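PDB 1ZPU: iron transport multicopper oxidase FET3 from Saccharomyces cerevisiae, which oxidises ferrous to ferric iron with four bound copper ions and molecular oxygen, for high-affinity iron uptake, and also acts on cuprous ions. Local coordinates for residues L137-W142 / L170-T175; Y202-D207 / N288-I293; I252-D257 / L270-Y275. All coordinates share one frame; numbering follows the deposited sequence.

The three contacts lie in the second cupredoxin-like domain and show how its two-sheet sandwich is assembled: contacts 1 and 3 are strand pairs, one in each sheet, and contact 2 lays a loop on the outer face. From the N terminus, contact 1 is complete before the others begin, closing a loop of 27 residues that carries helix 147-154. Contact 2 opens at 202-207 and closes only at 288-293, after 80 residues, on the way to the third domain. Nested inside that span, contact 3 closes a loop of 12 residues between strands 250-256 and 271-277. Strands 201-205 and 250-256 are neighbours in the second sheet, and packing between the sheets brings Phe203 and Gln254 to contact 1.

Contact 1 of 3, residues L137-W142 / L170-T175; sequences LSLSEW and LIVNNT. With NAG (2-acetamido-2-deoxy-beta-D-glucopyranose), chain G.
In the second cupredoxin-like domain of this multicopper oxidase, Ser138 to Glu141 pair antiparallel with Leu170 to Asn173 at the border of one sheet of the beta sandwich. Strand 169-172 is outermost, while 133-142 also bonds inward to strand 187-194. The pairing illustrates how a single register can serve two faces. Ser140 and Ile171 are the hydrogen-bonded pair: Ile171 N donates to Ser140 O at 2.8 Å and Ser140 N returns a bond to Ile171 O at 3.0 Å. Leu139-Val172 and Glu141-Leu170 flank it as non-hydrogen-bonded pairs.

These flanking pairs face the sandwich core. Leu139 CD2 and Val172 CG1 lie alongside, pointing the same way, and both side chains touch Gln254 of the second sheet. Glu141 lends its CB to Leu170 CD2, whereas its carboxylate accepts the backbone N-H groups of Gly197, Phe198 and Val199; its side chain is about 9 Å from that of His464, a type 3 copper ligand.

The other face looks to the first domain. Ile171 places CG1 between its backbone N and carbonyl carbon (chi1 55°), which carries CD1 to within 3.9 Å of Trp142 CE3, while CG2 rests on Trp142 CB. The indole packs on Arg22 and Val24, and Ser140 OG bonds Lys117.

Where the pairing ends, a type I' turn runs from Val172 to Thr175, and Asn173 N still donates to Ser138 O at 3.0 Å. The Asn173 side chain then acts like one more strand carbonyl: Ser138 N donates to OD1 at 3.1 Å in a nearly straight bond (168°). That bond probably limits rotation of the glycosylated amide, whose ND2 is joined to C1 of the N-acetylglucosamine. Leu137 CD2 lies 3.9 Å from the sugar's N2.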
# COMPACT_ATOMS: atom_id res chain seq x y z
N LEU A 137 -12.70 -8.84 -5.69
CA LEU A 137 -12.78 -7.83 -6.71
C LEU A 137 -11.60 -6.91 -6.50
O LEU A 137 -11.39 -6.42 -5.38
CB LEU A 137 -14.07 -7.03 -6.59
CG LEU A 137 -15.41 -7.74 -6.66
CD1 LEU A 137 -16.48 -6.69 -6.49
CD2 LEU A 137 -15.61 -8.46 -7.98
N SER A 138 -10.82 -6.69 -7.56
CA SER A 138 -9.70 -5.77 -7.51
C SER A 138 -10.10 -4.45 -8.13
O SER A 138 -10.10 -4.32 -9.36
CB SER A 138 -8.51 -6.34 -8.29
OG SER A 138 -8.06 -7.57 -7.76
N LEU A 139 -10.44 -3.47 -7.30
CA LEU A 139 -10.74 -2.13 -7.77
C LEU A 139 -9.44 -1.38 -8.04
O LEU A 139 -8.43 -1.54 -7.32
CB LEU A 139 -11.56 -1.37 -6.73
CG LEU A 139 -12.66 -2.08 -5.93
CD1 LEU A 139 -13.27 -1.15 -4.87
CD2 LEU A 139 -13.72 -2.58 -6.85
N SER A 140 -9.46 -0.54 -9.08
CA SER A 140 -8.30 0.28 -9.43
C SER A 140 -8.73 1.44 -10.31
O SER A 140 -9.83 1.43 -10.81
CB SER A 140 -7.25 -0.56 -10.16
OG SER A 140 -6.15 0.24 -10.52
N GLU A 141 -7.87 2.45 -10.48
CA GLU A 141 -8.06 3.42 -11.57
C GLU A 141 -7.16 3.01 -12.73
O GLU A 141 -6.25 2.20 -12.54
CB GLU A 141 -7.78 4.86 -11.13
CG GLU A 141 -6.28 5.22 -11.00
CD GLU A 141 -5.63 4.61 -9.77
OE1 GLU A 141 -5.83 5.17 -8.65
OE2 GLU A 141 -4.93 3.56 -9.92
N TRP A 142 -7.41 3.57 -13.91
CA TRP A 142 -6.62 3.23 -15.08
C TRP A 142 -6.18 4.49 -15.88
O TRP A 142 -6.98 5.41 -16.12
CB TRP A 142 -7.40 2.25 -15.95
CG TRP A 142 -6.61 1.69 -17.06
CD1 TRP A 142 -6.80 1.88 -18.39
CD2 TRP A 142 -5.48 0.83 -16.93
NE1 TRP A 142 -5.86 1.20 -19.12
CE2 TRP A 142 -5.02 0.55 -18.24
CE3 TRP A 142 -4.79 0.29 -15.84
CZ2 TRP A 142 -3.93 -0.25 -18.49
CZ3 TRP A 142 -3.69 -0.52 -16.10
CH2 TRP A 142 -3.27 -0.78 -17.42
N LEU A 170 -12.17 4.22 -13.90
CA LEU A 170 -12.13 3.19 -12.87
C LEU A 170 -12.26 1.80 -13.50
O LEU A 170 -13.05 1.61 -14.43
CB LEU A 170 -13.25 3.40 -11.84
CG LEU A 170 -13.12 4.64 -10.95
CD1 LEU A 170 -14.22 4.72 -9.92
CD2 LEU A 170 -11.76 4.66 -10.27
N ILE A 171 -11.51 0.84 -12.99
CA ILE A 171 -11.60 -0.54 -13.44
C ILE A 171 -11.81 -1.53 -12.29
O ILE A 171 -11.51 -1.21 -11.13
CB ILE A 171 -10.38 -0.90 -14.31
CG1 ILE A 171 -9.08 -0.63 -13.55
CG2 ILE A 171 -10.42 -0.12 -15.60
CD1 ILE A 171 -7.90 -1.28 -14.16
N VAL A 172 -12.38 -2.69 -12.61
CA VAL A 172 -12.51 -3.83 -11.69
C VAL A 172 -11.99 -5.06 -12.39
O VAL A 172 -12.31 -5.29 -13.57
CB VAL A 172 -13.99 -4.17 -11.27
CG1 VAL A 172 -14.21 -3.88 -9.84
CG2 VAL A 172 -15.05 -3.51 -12.14
N ASN A 173 -11.21 -5.88 -11.67
CA ASN A 173 -10.61 -7.10 -12.25
C ASN A 173 -10.05 -6.84 -13.63
O ASN A 173 -10.19 -7.66 -14.51
CB ASN A 173 -11.61 -8.24 -12.33
CG ASN A 173 -11.69 -9.02 -11.06
OD1 ASN A 173 -11.30 -8.53 -9.99
ND2 ASN A 173 -12.20 -10.25 -11.17
N ASN A 174 -9.44 -5.68 -13.82
CA ASN A 174 -8.81 -5.31 -15.07
C ASN A 174 -9.73 -5.25 -16.30
O ASN A 174 -9.30 -5.52 -17.42
CB ASN A 174 -7.57 -6.17 -15.34
CG ASN A 174 -6.53 -6.05 -14.23
OD1 ASN A 174 -5.82 -5.05 -14.12
ND2 ASN A 174 -6.44 -7.07 -13.40
N THR A 175 -11.00 -4.91 -16.08
CA THR A 175 -11.89 -4.40 -17.14
C THR A 175 -12.84 -3.37 -16.59
O THR A 175 -12.70 -2.91 -15.47
CB THR A 175 -12.84 -5.45 -17.74
OG1 THR A 175 -13.08 -6.48 -16.78
CG2 THR A 175 -12.29 -6.03 -19.01
C1 NAG G . -12.13 -11.11 -10.01
C2 NAG G . -13.23 -12.17 -10.19
C3 NAG G . -13.14 -13.23 -9.09
C4 NAG G . -11.72 -13.79 -8.91
C5 NAG G . -10.73 -12.65 -8.82
C6 NAG G . -9.35 -13.24 -8.91
C7 NAG G . -15.45 -11.78 -11.13
C8 NAG G . -16.87 -11.33 -10.89
N2 NAG G . -14.54 -11.55 -10.18
O3 NAG G . -13.99 -14.28 -9.43
O4 NAG G . -11.57 -14.48 -7.68
O5 NAG G . -10.89 -11.78 -9.91
O6 NAG G . -8.36 -12.25 -8.73
O7 NAG G . -15.17 -12.34 -12.18

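Contact 2 of 3, residues Y202-D207 / N288-I293; sequences YFWIED and NYVDSI. With NAG (2-acetamido-2-deoxy-beta-D-glucopyranose), chain L; NAG (2-acetamido-2-deoxy-beta-D-glucopyranose), chain B.
Tyr202 offers one face of its ring to Ile293, whose CB stands 4.1 Å from the ring centroid in a CH-pi contact; Ile293 CD1 runs on to Tyr202 OH at 3.6 Å. Two residues along, the Trp204 indole is engaged both at an edge and over a face. Its NE1 donates in the ring plane to a lone pair of Asn288 OD1 (3.2 Å, N-H...O angle 144°), while Val290 CG2 sits over the five-membered ring. Further on, Glu206 lays its carboxylate parallel to the same Asn288 amide, the planes only 4° apart, with Glu206 CG 3.4 Å from Asn288 ND2; the acid's OE2 accepts the backbone N of Ala251. With CG anti to the backbone N (chi1 -176°), the Asn288 amide is carried out between the two side chains, OD1 to Trp204 and ND2 to Glu206.

Behind this loop, the glycan on Asn271 binds Val290: Val290 N donates to O6 of the first sugar at 2.7 Å, and N2 of the second donates to Val290 O at 2.8 Å. An irregular connection, running from the second domain to the third, is thus laid over the outer face of a cupredoxin beta sandwich.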
# COMPACT_ATOMS: atom_id res chain seq x y z
N TYR A 202 -15.34 4.83 -3.52
CA TYR A 202 -16.50 4.39 -2.78
C TYR A 202 -17.01 3.14 -3.48
O TYR A 202 -16.96 3.05 -4.71
CB TYR A 202 -17.61 5.43 -2.75
CG TYR A 202 -17.21 6.75 -2.20
CD1 TYR A 202 -16.67 7.73 -3.03
CD2 TYR A 202 -17.39 7.05 -0.84
CE1 TYR A 202 -16.31 8.96 -2.54
CE2 TYR A 202 -17.03 8.29 -0.33
CZ TYR A 202 -16.48 9.25 -1.19
OH TYR A 202 -16.10 10.50 -0.74
N PHE A 203 -17.47 2.19 -2.69
CA PHE A 203 -17.96 0.95 -3.24
C PHE A 203 -19.27 0.55 -2.60
O PHE A 203 -19.40 0.61 -1.37
CB PHE A 203 -16.94 -0.16 -3.02
CG PHE A 203 -17.38 -1.49 -3.55
CD1 PHE A 203 -17.10 -1.83 -4.87
CD2 PHE A 203 -18.08 -2.38 -2.74
CE1 PHE A 203 -17.50 -3.06 -5.37
CE2 PHE A 203 -18.49 -3.60 -3.23
CZ PHE A 203 -18.21 -3.94 -4.55
N TRP A 204 -20.23 0.13 -3.42
CA TRP A 204 -21.50 -0.39 -2.92
C TRP A 204 -22.24 -1.24 -3.94
O TRP A 204 -21.98 -1.16 -5.15
CB TRP A 204 -22.40 0.73 -2.41
CG TRP A 204 -23.01 1.63 -3.45
CD1 TRP A 204 -24.26 1.52 -3.98
CD2 TRP A 204 -22.41 2.79 -4.06
NE1 TRP A 204 -24.49 2.54 -4.88
CE2 TRP A 204 -23.38 3.33 -4.95
CE3 TRP A 204 -21.16 3.41 -3.95
CZ2 TRP A 204 -23.13 4.48 -5.71
CZ3 TRP A 204 -20.91 4.55 -4.72
CH2 TRP A 204 -21.90 5.07 -5.59
N ILE A 205 -23.18 -2.04 -3.43
CA ILE A 205 -23.99 -2.93 -4.24
C ILE A 205 -25.45 -2.53 -4.06
O ILE A 205 -25.96 -2.53 -2.95
CB ILE A 205 -23.79 -4.40 -3.81
CG1 ILE A 205 -22.30 -4.76 -3.87
CG2 ILE A 205 -24.60 -5.34 -4.67
CD1 ILE A 205 -21.97 -6.09 -3.22
N GLU A 206 -26.11 -2.17 -5.16
CA GLU A 206 -27.53 -1.82 -5.15
C GLU A 206 -28.34 -2.86 -4.39
O GLU A 206 -28.21 -4.06 -4.66
CB GLU A 206 -28.05 -1.69 -6.58
CG GLU A 206 -29.51 -1.37 -6.69
CD GLU A 206 -30.03 -1.46 -8.11
OE1 GLU A 206 -31.26 -1.32 -8.29
OE2 GLU A 206 -29.23 -1.67 -9.05
N ASP A 207 -29.13 -2.38 -3.42
CA ASP A 207 -30.04 -3.20 -2.61
C ASP A 207 -29.43 -4.39 -1.87
O ASP A 207 -30.15 -5.32 -1.52
CB ASP A 207 -31.22 -3.68 -3.45
CG ASP A 207 -32.24 -2.60 -3.66
OD1 ASP A 207 -32.42 -2.16 -4.83
OD2 ASP A 207 -32.83 -2.18 -2.65
N ASN A 288 -26.78 2.72 -10.23
CA ASN A 288 -27.51 2.95 -9.00
C ASN A 288 -27.14 4.30 -8.38
O ASN A 288 -26.02 4.50 -7.90
CB ASN A 288 -27.26 1.81 -8.01
CG ASN A 288 -28.09 1.96 -6.73
OD1 ASN A 288 -27.55 1.98 -5.63
ND2 ASN A 288 -29.41 2.06 -6.88
N TYR A 289 -28.09 5.22 -8.43
CA TYR A 289 -27.91 6.55 -7.86
C TYR A 289 -27.99 6.48 -6.36
O TYR A 289 -28.85 5.84 -5.80
CB TYR A 289 -28.97 7.50 -8.41
CG TYR A 289 -28.67 7.83 -9.84
CD1 TYR A 289 -29.63 7.66 -10.84
CD2 TYR A 289 -27.41 8.27 -10.20
CE1 TYR A 289 -29.32 7.96 -12.17
CE2 TYR A 289 -27.10 8.57 -11.49
CZ TYR A 289 -28.04 8.41 -12.48
OH TYR A 289 -27.66 8.72 -13.77
N VAL A 290 -27.06 7.15 -5.71
CA VAL A 290 -27.02 7.12 -4.27
C VAL A 290 -27.22 8.55 -3.76
O VAL A 290 -26.80 9.53 -4.39
CB VAL A 290 -25.71 6.45 -3.79
CG1 VAL A 290 -24.76 7.46 -3.19
CG2 VAL A 290 -26.01 5.34 -2.82
N ASP A 291 -27.92 8.66 -2.63
CA ASP A 291 -28.34 9.95 -2.10
C ASP A 291 -27.22 10.71 -1.39
O ASP A 291 -27.25 11.94 -1.33
CB ASP A 291 -29.51 9.75 -1.16
CG ASP A 291 -29.99 11.04 -0.56
OD1 ASP A 291 -30.78 11.76 -1.23
OD2 ASP A 291 -29.55 11.34 0.58
N SER A 292 -26.23 9.98 -0.86
CA SER A 292 -25.10 10.58 -0.17
C SER A 292 -23.87 9.69 -0.17
O SER A 292 -23.96 8.46 -0.06
CB SER A 292 -25.49 10.91 1.27
OG SER A 292 -24.35 11.25 2.04
N ILE A 293 -22.69 10.31 -0.28
CA ILE A 293 -21.44 9.57 -0.19
C ILE A 293 -20.74 9.90 1.12
O ILE A 293 -19.52 9.80 1.25
CB ILE A 293 -20.53 9.82 -1.41
CG1 ILE A 293 -20.25 11.32 -1.59
CG2 ILE A 293 -21.17 9.25 -2.67
CD1 ILE A 293 -19.02 11.64 -2.41
C1 NAG L . -22.44 9.51 -9.93
C2 NAG L . -23.45 10.28 -10.77
C3 NAG L . -24.17 11.40 -10.01
C4 NAG L . -24.85 10.88 -8.77
C5 NAG L . -23.74 10.20 -7.96
C6 NAG L . -24.29 9.60 -6.68
C7 NAG L . -23.34 10.73 -13.17
C8 NAG L . -24.27 9.59 -13.48
N2 NAG L . -22.80 10.82 -11.94
O3 NAG L . -25.18 11.99 -10.79
O4 NAG L . -25.46 11.98 -8.12
O5 NAG L . -23.08 9.17 -8.71
O6 NAG L . -25.11 8.50 -7.01
O7 NAG L . -23.11 11.56 -14.05
C1 NAG B . -26.84 11.80 -7.68
C2 NAG B . -27.03 12.56 -6.37
C3 NAG B . -28.47 12.56 -5.83
C4 NAG B . -29.53 12.84 -6.89
C5 NAG B . -29.18 12.08 -8.19
C6 NAG B . -30.11 12.49 -9.33
C7 NAG B . -25.19 12.81 -4.79
C8 NAG B . -24.46 12.24 -3.61
N2 NAG B . -26.14 12.05 -5.34
O3 NAG B . -28.59 13.49 -4.76
O4 NAG B . -30.80 12.43 -6.39
O5 NAG B . -27.82 12.25 -8.60
O6 NAG B . -29.40 12.53 -10.54
O7 NAG B . -24.91 13.93 -5.21

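Contact 3 of 3, residues I252-D257 / L270-Y275. With NAG (2-acetamido-2-deoxy-beta-D-glucopyranose), chain L.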
# COMPACT_ATOMS: atom_id res chain seq x y z
N ILE A 252 -23.36 -3.28 -9.32
CA ILE A 252 -22.17 -3.20 -8.48
C ILE A 252 -21.52 -1.86 -8.84
O ILE A 252 -21.16 -1.62 -9.98
CB ILE A 252 -21.17 -4.35 -8.76
CG1 ILE A 252 -21.79 -5.71 -8.50
CG2 ILE A 252 -19.88 -4.18 -7.93
CD1 ILE A 252 -21.02 -6.84 -9.14
N MET A 253 -21.37 -0.99 -7.85
CA MET A 253 -21.04 0.40 -8.11
C MET A 253 -19.71 0.81 -7.49
O MET A 253 -19.47 0.57 -6.31
CB MET A 253 -22.16 1.26 -7.55
CG MET A 253 -22.37 2.55 -8.30
SD MET A 253 -23.25 2.38 -9.86
CE MET A 253 -23.80 0.71 -9.71
N GLN A 254 -18.85 1.42 -8.30
CA GLN A 254 -17.63 2.04 -7.79
C GLN A 254 -17.55 3.52 -8.22
O GLN A 254 -17.91 3.88 -9.34
CB GLN A 254 -16.37 1.21 -8.14
CG GLN A 254 -15.91 1.28 -9.54
CD GLN A 254 -14.95 0.14 -9.93
OE1 GLN A 254 -15.33 -0.75 -10.70
NE2 GLN A 254 -13.71 0.18 -9.45
N LYS A 255 -17.08 4.38 -7.31
CA LYS A 255 -17.10 5.82 -7.55
C LYS A 255 -15.77 6.45 -7.15
O LYS A 255 -15.22 6.11 -6.11
CB LYS A 255 -18.25 6.45 -6.76
CG LYS A 255 -18.58 7.87 -7.13
CD LYS A 255 -19.64 8.44 -6.21
CE LYS A 255 -20.29 9.69 -6.80
NZ LYS A 255 -19.34 10.49 -7.63
N PHE A 256 -15.27 7.37 -7.99
CA PHE A 256 -14.06 8.14 -7.68
C PHE A 256 -14.27 8.95 -6.41
O PHE A 256 -15.38 9.46 -6.16
CB PHE A 256 -13.81 9.16 -8.78
CG PHE A 256 -12.86 8.73 -9.85
CD1 PHE A 256 -13.34 8.19 -11.03
CD2 PHE A 256 -11.50 8.98 -9.72
CE1 PHE A 256 -12.46 7.83 -12.03
CE2 PHE A 256 -10.61 8.63 -10.72
CZ PHE A 256 -11.08 8.05 -11.88
N ASP A 257 -13.21 9.12 -5.62
CA ASP A 257 -13.16 10.21 -4.64
C ASP A 257 -12.55 11.42 -5.35
O ASP A 257 -11.32 11.62 -5.33
CB ASP A 257 -12.33 9.79 -3.45
CG ASP A 257 -12.16 10.90 -2.43
OD1 ASP A 257 -11.55 10.61 -1.38
OD2 ASP A 257 -12.62 12.05 -2.67
N LEU A 270 -17.04 9.56 -13.59
CA LEU A 270 -16.68 9.54 -12.18
C LEU A 270 -17.20 8.28 -11.50
O LEU A 270 -16.57 7.77 -10.55
CB LEU A 270 -17.21 10.77 -11.47
CG LEU A 270 -16.55 12.12 -11.75
CD1 LEU A 270 -17.19 13.17 -10.85
CD2 LEU A 270 -15.03 12.05 -11.57
N ASN A 271 -18.33 7.78 -11.97
CA ASN A 271 -18.86 6.55 -11.39
C ASN A 271 -19.11 5.45 -12.39
O ASN A 271 -19.63 5.69 -13.45
CB ASN A 271 -20.02 6.81 -10.39
CG ASN A 271 -20.96 7.90 -10.82
OD1 ASN A 271 -21.58 7.78 -11.86
ND2 ASN A 271 -21.08 8.96 -10.02
N ALA A 272 -18.71 4.24 -12.05
CA ALA A 272 -18.72 3.11 -12.97
C ALA A 272 -19.64 1.99 -12.49
O ALA A 272 -19.67 1.68 -11.30
CB ALA A 272 -17.33 2.59 -13.16
N THR A 273 -20.39 1.40 -13.41
CA THR A 273 -21.37 0.36 -13.09
C THR A 273 -20.91 -1.01 -13.58
O THR A 273 -20.55 -1.18 -14.74
CB THR A 273 -22.78 0.62 -13.72
OG1 THR A 273 -23.24 1.95 -13.43
CG2 THR A 273 -23.78 -0.39 -13.25
N SER A 274 -20.96 -1.98 -12.68
CA SER A 274 -20.81 -3.39 -13.02
C SER A 274 -22.07 -4.16 -12.64
O SER A 274 -23.02 -3.58 -12.11
CB SER A 274 -19.59 -4.00 -12.35
OG SER A 274 -18.45 -3.84 -13.16
N TYR A 275 -22.11 -5.46 -12.92
CA TYR A 275 -23.36 -6.18 -12.85
C TYR A 275 -23.36 -7.40 -11.95
O TYR A 275 -22.65 -8.37 -12.19
CB TYR A 275 -23.81 -6.62 -14.24
CG TYR A 275 -23.52 -5.59 -15.29
CD1 TYR A 275 -22.62 -5.86 -16.32
CD2 TYR A 275 -24.14 -4.34 -15.26
CE1 TYR A 275 -22.33 -4.92 -17.28
CE2 TYR A 275 -23.87 -3.39 -16.22
CZ TYR A 275 -22.95 -3.69 -17.23
OH TYR A 275 -22.67 -2.76 -18.20
C1 NAG L . -22.44 9.51 -9.93
C2 NAG L . -23.45 10.28 -10.77
C3 NAG L . -24.17 11.40 -10.01
C4 NAG L . -24.85 10.88 -8.77
C5 NAG L . -23.74 10.20 -7.96
C6 NAG L . -24.29 9.60 -6.68
C7 NAG L . -23.34 10.73 -13.17
C8 NAG L . -24.27 9.59 -13.48
N2 NAG L . -22.80 10.82 -11.94
O3 NAG L . -25.18 11.99 -10.79
O4 NAG L . -25.46 11.98 -8.12
O5 NAG L . -23.08 9.17 -8.71
O6 NAG L . -25.11 8.50 -7.01
O7 NAG L . -23.11 11.56 -14.05
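The Phe256 ring meets Leu270 at its edge, near the ring plane, where Phe256 CD1 lies 3.3 Å from the Leu270 carbonyl oxygen. That oxygen also accepts Phe256 N at 2.9 Å in an almost straight bond (177°). Pro167, Val199 and Leu170 also pack on the phenyl group. The other flat group is the Asn271 amide, its ND2 joined to C1 of an N-acetylglucosamine. Lys255 runs beside it, nearly extended to CE (chi1 -168°); Lys255 CG touches Asn271 CB at 3.7 Å and CE approaches the sugar's O5 at 3.4 Å. Lys255 NZ comes near ND2 too, but both are donors and do not bond.

This is the meeting of strands 250-256 and 271-277 in the second sheet of the cupredoxin-like sandwich, an example of antiparallel pairing with a sugar on one face and the core on the other. Ile252 exchanges two backbone bonds with Ser274, and Gln254 two with Ala272. Met253 and Thr273 stand beside Lys255 and Asn271 on the sugar-bearing face, side by side, with Met253 SD 3.6 Å from Thr273 OG1 and CE against the CG2 methyl.

Inward, Gln254 CG meets Ala272 CB at 4.1 Å, and Gln254 NE2 donates to Gln201 OE1 and Ile171 O. Ser274 OG is hydrogen-bonded to the backbone N of Leu178, and Ser274 CB packs 3.9 Å from Ile252 CB.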